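Local coordinates for putative DNA-binding protein (Bacteroides fragilis, PDB 3BS3) that probably binds DNA through a helix-turn-helix domain of the XRE family, possibly as a transcriptional regulator, at residues Met10-Ile15 and Lys47-Leu52. Numbering follows the deposited sequence.
Sequences MMLNRI and KSQPSL
An amide-to-amide hydrogen bond between Asn13 and Gln49, flanked by a small apolar contact, joins the N-terminal arm, where it enters helix 15-21, to the loop that connects helices 37-44 and 52-62. Asn13 ND2 donates to Gln49 OE1 over 2.8 Å, with a nearly straight N-H...O angle of 171°. The acceptor lies almost in the amide plane of Asn13, whereas the donor is tilted from the Gln49 carbonyl plane, and the two amide planes stand 68° apart. Gln49 reaches across through a chain bent at its middle torsion (chi2 -64°), which brings Gln49 NE2 across to Leu12, 3.9 Å from Leu12 CD2.

Both ends of the Asn13 amide are used. Asn13 OD1 turns back to accept from Ile15 N at 2.9 Å, on a lone pair in the carbonyl plane, and so closes an Asx turn at the start of helix 15-21. Asn13 ND2 also donates to the carbonyl oxygen of Trp43, while Asn46 OD1 links the two partners a second time, accepting from the backbone N of Asn13 and from Gln49 NE2. Beside the amide pair, Ile15 CD1 comes within 4.2 Å of Pro50 CG, and both side chains also pack on Leu55 of helix 52-62. Close by, Leu52 of the second subunit packs on Asn13.

Here an Asx turn at one helix start is tied to the loop before another, within the compact all-helical fold of XRE-family helix-turn-helix domains.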
HETATM    1  N   MSE A  10      -6.795 -11.013   2.662  1.00 46.37           N
HETATM    2  CA  MSE A  10      -7.273  -9.716   2.106  1.00 47.03           C
HETATM    3  C   MSE A  10      -6.860  -8.540   2.992  1.00 45.20           C
HETATM    4  O   MSE A  10      -6.731  -8.680   4.214  1.00 45.12           O
HETATM    5  CB  MSE A  10      -8.793  -9.737   1.887  1.00 46.74           C
HETATM    6  CG  MSE A  10      -9.412  -8.362   1.647  1.00 48.90           C
HETATM    7 SE   MSE A  10     -10.750  -8.295   0.224  0.50 51.88          SE
HETATM    8  CE  MSE A  10      -9.645  -8.860  -1.295  1.00 50.83           C
HETATM    9  N   MSE A  11      -6.644  -7.390   2.349  1.00 43.54           N
HETATM   10  CA  MSE A  11      -6.270  -6.157   3.031  1.00 42.33           C
HETATM   11  C   MSE A  11      -6.917  -4.966   2.331  1.00 39.06           C
HETATM   12  O   MSE A  11      -6.779  -4.762   1.109  1.00 38.85           O
HETATM   13  CB  MSE A  11      -4.739  -6.031   3.108  1.00 42.34           C
HETATM   14  CG  MSE A  11      -4.187  -4.697   3.610  1.00 43.65           C
HETATM   15 SE   MSE A  11      -2.276  -4.917   3.989  0.70 49.16          SE
HETATM   16  CE  MSE A  11      -1.699  -5.524   2.237  1.00 49.74           C
ATOM     17  N   LEU A  12      -7.650  -4.177   3.111  1.00 34.38           N
ATOM     18  CA  LEU A  12      -8.314  -3.027   2.556  1.00 30.50           C
ATOM     19  C   LEU A  12      -7.863  -1.794   3.309  1.00 28.06           C
ATOM     20  O   LEU A  12      -6.998  -1.870   4.187  1.00 26.50           O
ATOM     21  CB  LEU A  12      -9.835  -3.204   2.626  1.00 30.87           C
ATOM     22  CG  LEU A  12     -10.504  -4.398   1.935  1.00 34.01           C
ATOM     23  CD1 LEU A  12     -11.932  -4.493   2.415  1.00 33.01           C
ATOM     24  CD2 LEU A  12     -10.457  -4.295   0.389  1.00 34.82           C
ATOM     25  N   ASN A  13      -8.421  -0.645   2.937  1.00 25.75           N
ATOM     26  CA  ASN A  13      -8.108   0.562   3.655  1.00 24.83           C
ATOM     27  C   ASN A  13      -9.325   1.106   4.400  1.00 25.09           C
ATOM     28  O   ASN A  13     -10.449   0.747   4.087  1.00 25.43           O
ATOM     29  CB  ASN A  13      -7.503   1.608   2.708  1.00 24.89           C
ATOM     30  CG  ASN A  13      -8.551   2.290   1.838  1.00 24.55           C
ATOM     31  OD1 ASN A  13      -9.333   3.109   2.328  1.00 24.27           O
ATOM     32  ND2 ASN A  13      -8.545   1.978   0.534  1.00 25.01           N
ATOM     33  N   ARG A  14      -9.055   1.979   5.358  1.00 24.45           N
ATOM     34  CA  ARG A  14     -10.098   2.595   6.193  1.00 25.59           C
ATOM     35  C   ARG A  14     -10.231   4.077   5.931  1.00 26.45           C
ATOM     36  O   ARG A  14     -10.738   4.826   6.782  1.00 26.05           O
ATOM     37  CB  ARG A  14      -9.787   2.361   7.687  1.00 25.09           C
ATOM     38  CG  ARG A  14      -9.642   0.930   8.072  1.00 26.48           C
ATOM     39  CD  ARG A  14      -9.483   0.774   9.575  1.00 24.90           C
ATOM     40  NE  ARG A  14     -10.687   1.201  10.303  1.00 23.57           N
ATOM     41  CZ  ARG A  14     -10.752   2.281  11.090  1.00 24.36           C
ATOM     42  NH1 ARG A  14      -9.702   3.085  11.234  1.00 25.25           N
ATOM     43  NH2 ARG A  14     -11.882   2.573  11.733  1.00 24.09           N
ATOM     44  N   ILE A  15      -9.780   4.532   4.759  1.00 25.20           N
ATOM     45  CA  ILE A  15      -9.760   5.970   4.509  1.00 26.05           C
ATOM     46  C   ILE A  15     -11.151   6.590   4.615  1.00 25.68           C
ATOM     47  O   ILE A  15     -11.312   7.682   5.148  1.00 26.43           O
ATOM     48  CB  ILE A  15      -9.073   6.302   3.145  1.00 25.29           C
ATOM     49  CG1 ILE A  15      -7.592   5.912   3.253  1.00 25.98           C
ATOM     50  CG2 ILE A  15      -9.228   7.780   2.822  1.00 27.55           C
ATOM     51  CD1 ILE A  15      -6.893   5.879   1.879  1.00 26.28           C
ATOM     52  N   LYS A  47     -12.279   0.280  -4.215  1.00 24.48           N
ATOM     53  CA  LYS A  47     -12.212  -0.169  -5.609  0.50 25.15           C
ATOM     54  C   LYS A  47     -10.780  -0.171  -6.134  1.00 25.05           C
ATOM     55  O   LYS A  47     -10.452  -0.923  -7.058  1.00 25.64           O
ATOM     56  CB  LYS A  47     -13.080   0.711  -6.514  0.50 24.97           C
ATOM     57  CG  LYS A  47     -14.557   0.675  -6.193  0.50 25.33           C
ATOM     58  CD  LYS A  47     -15.372   1.329  -7.296  0.50 25.45           C
ATOM     59  CE  LYS A  47     -16.762   1.699  -6.800  0.50 26.08           C
ATOM     60  NZ  LYS A  47     -17.667   2.011  -7.941  0.50 25.09           N
ATOM     61  N   SER A  48      -9.958   0.706  -5.564  1.00 25.12           N
ATOM     62  CA  SER A  48      -8.523   0.701  -5.847  0.70 24.96           C
ATOM     63  C   SER A  48      -7.802   1.074  -4.559  1.00 24.37           C
ATOM     64  O   SER A  48      -8.436   1.434  -3.565  1.00 23.57           O
ATOM     65  CB  SER A  48      -8.167   1.673  -6.966  0.70 24.79           C
ATOM     66  OG  SER A  48      -8.309   3.003  -6.516  0.70 26.58           O
ATOM     67  N   GLN A  49      -6.475   0.956  -4.565  1.00 23.72           N
ATOM     68  CA  GLN A  49      -5.722   1.106  -3.316  1.00 23.62           C
ATOM     69  C   GLN A  49      -4.505   2.004  -3.470  1.00 23.73           C
ATOM     70  O   GLN A  49      -3.833   1.954  -4.508  1.00 23.72           O
ATOM     71  CB  GLN A  49      -5.253  -0.289  -2.831  1.00 23.22           C
ATOM     72  CG  GLN A  49      -6.352  -1.311  -2.556  1.00 23.64           C
ATOM     73  CD  GLN A  49      -7.270  -0.900  -1.411  1.00 22.81           C
ATOM     74  OE1 GLN A  49      -6.920  -0.051  -0.599  1.00 23.91           O
ATOM     75  NE2 GLN A  49      -8.452  -1.506  -1.354  1.00 25.12           N
ATOM     76  N   PRO A  50      -4.204   2.796  -2.432  1.00 24.48           N
ATOM     77  CA  PRO A  50      -3.008   3.627  -2.393  1.00 24.33           C
ATOM     78  C   PRO A  50      -1.762   2.753  -2.209  1.00 24.72           C
ATOM     79  O   PRO A  50      -1.854   1.633  -1.672  1.00 24.72           O
ATOM     80  CB  PRO A  50      -3.225   4.488  -1.162  1.00 25.05           C
ATOM     81  CG  PRO A  50      -4.092   3.621  -0.242  1.00 24.84           C
ATOM     82  CD  PRO A  50      -5.006   2.916  -1.192  1.00 24.87           C
ATOM     83  N   SER A  51      -0.620   3.266  -2.667  1.00 24.32           N
ATOM     84  CA  SER A  51       0.673   2.658  -2.342  1.00 24.40           C
ATOM     85  C   SER A  51       0.969   2.933  -0.866  1.00 23.68           C
ATOM     86  O   SER A  51       0.341   3.813  -0.258  1.00 23.74           O
ATOM     87  CB  SER A  51       1.758   3.276  -3.217  1.00 24.65           C
ATOM     88  OG  SER A  51       1.966   4.622  -2.825  1.00 26.19           O
ATOM     89  N   LEU A  52       1.935   2.211  -0.290  1.00 23.53           N
ATOM     90  CA  LEU A  52       2.243   2.438   1.133  1.00 22.92           C
ATOM     91  C   LEU A  52       2.698   3.879   1.422  1.00 23.82           C
ATOM     92  O   LEU A  52       2.332   4.432   2.456  1.00 24.05           O
ATOM     93  CB  LEU A  52       3.293   1.442   1.636  1.00 22.49           C
ATOM     94  CG  LEU A  52       2.921  -0.047   1.608  1.00 22.86           C
ATOM     95  CD1 LEU A  52       4.066  -0.871   2.181  1.00 21.94           C
ATOM     96  CD2 LEU A  52       1.647  -0.274   2.433  1.00 25.08           C
TER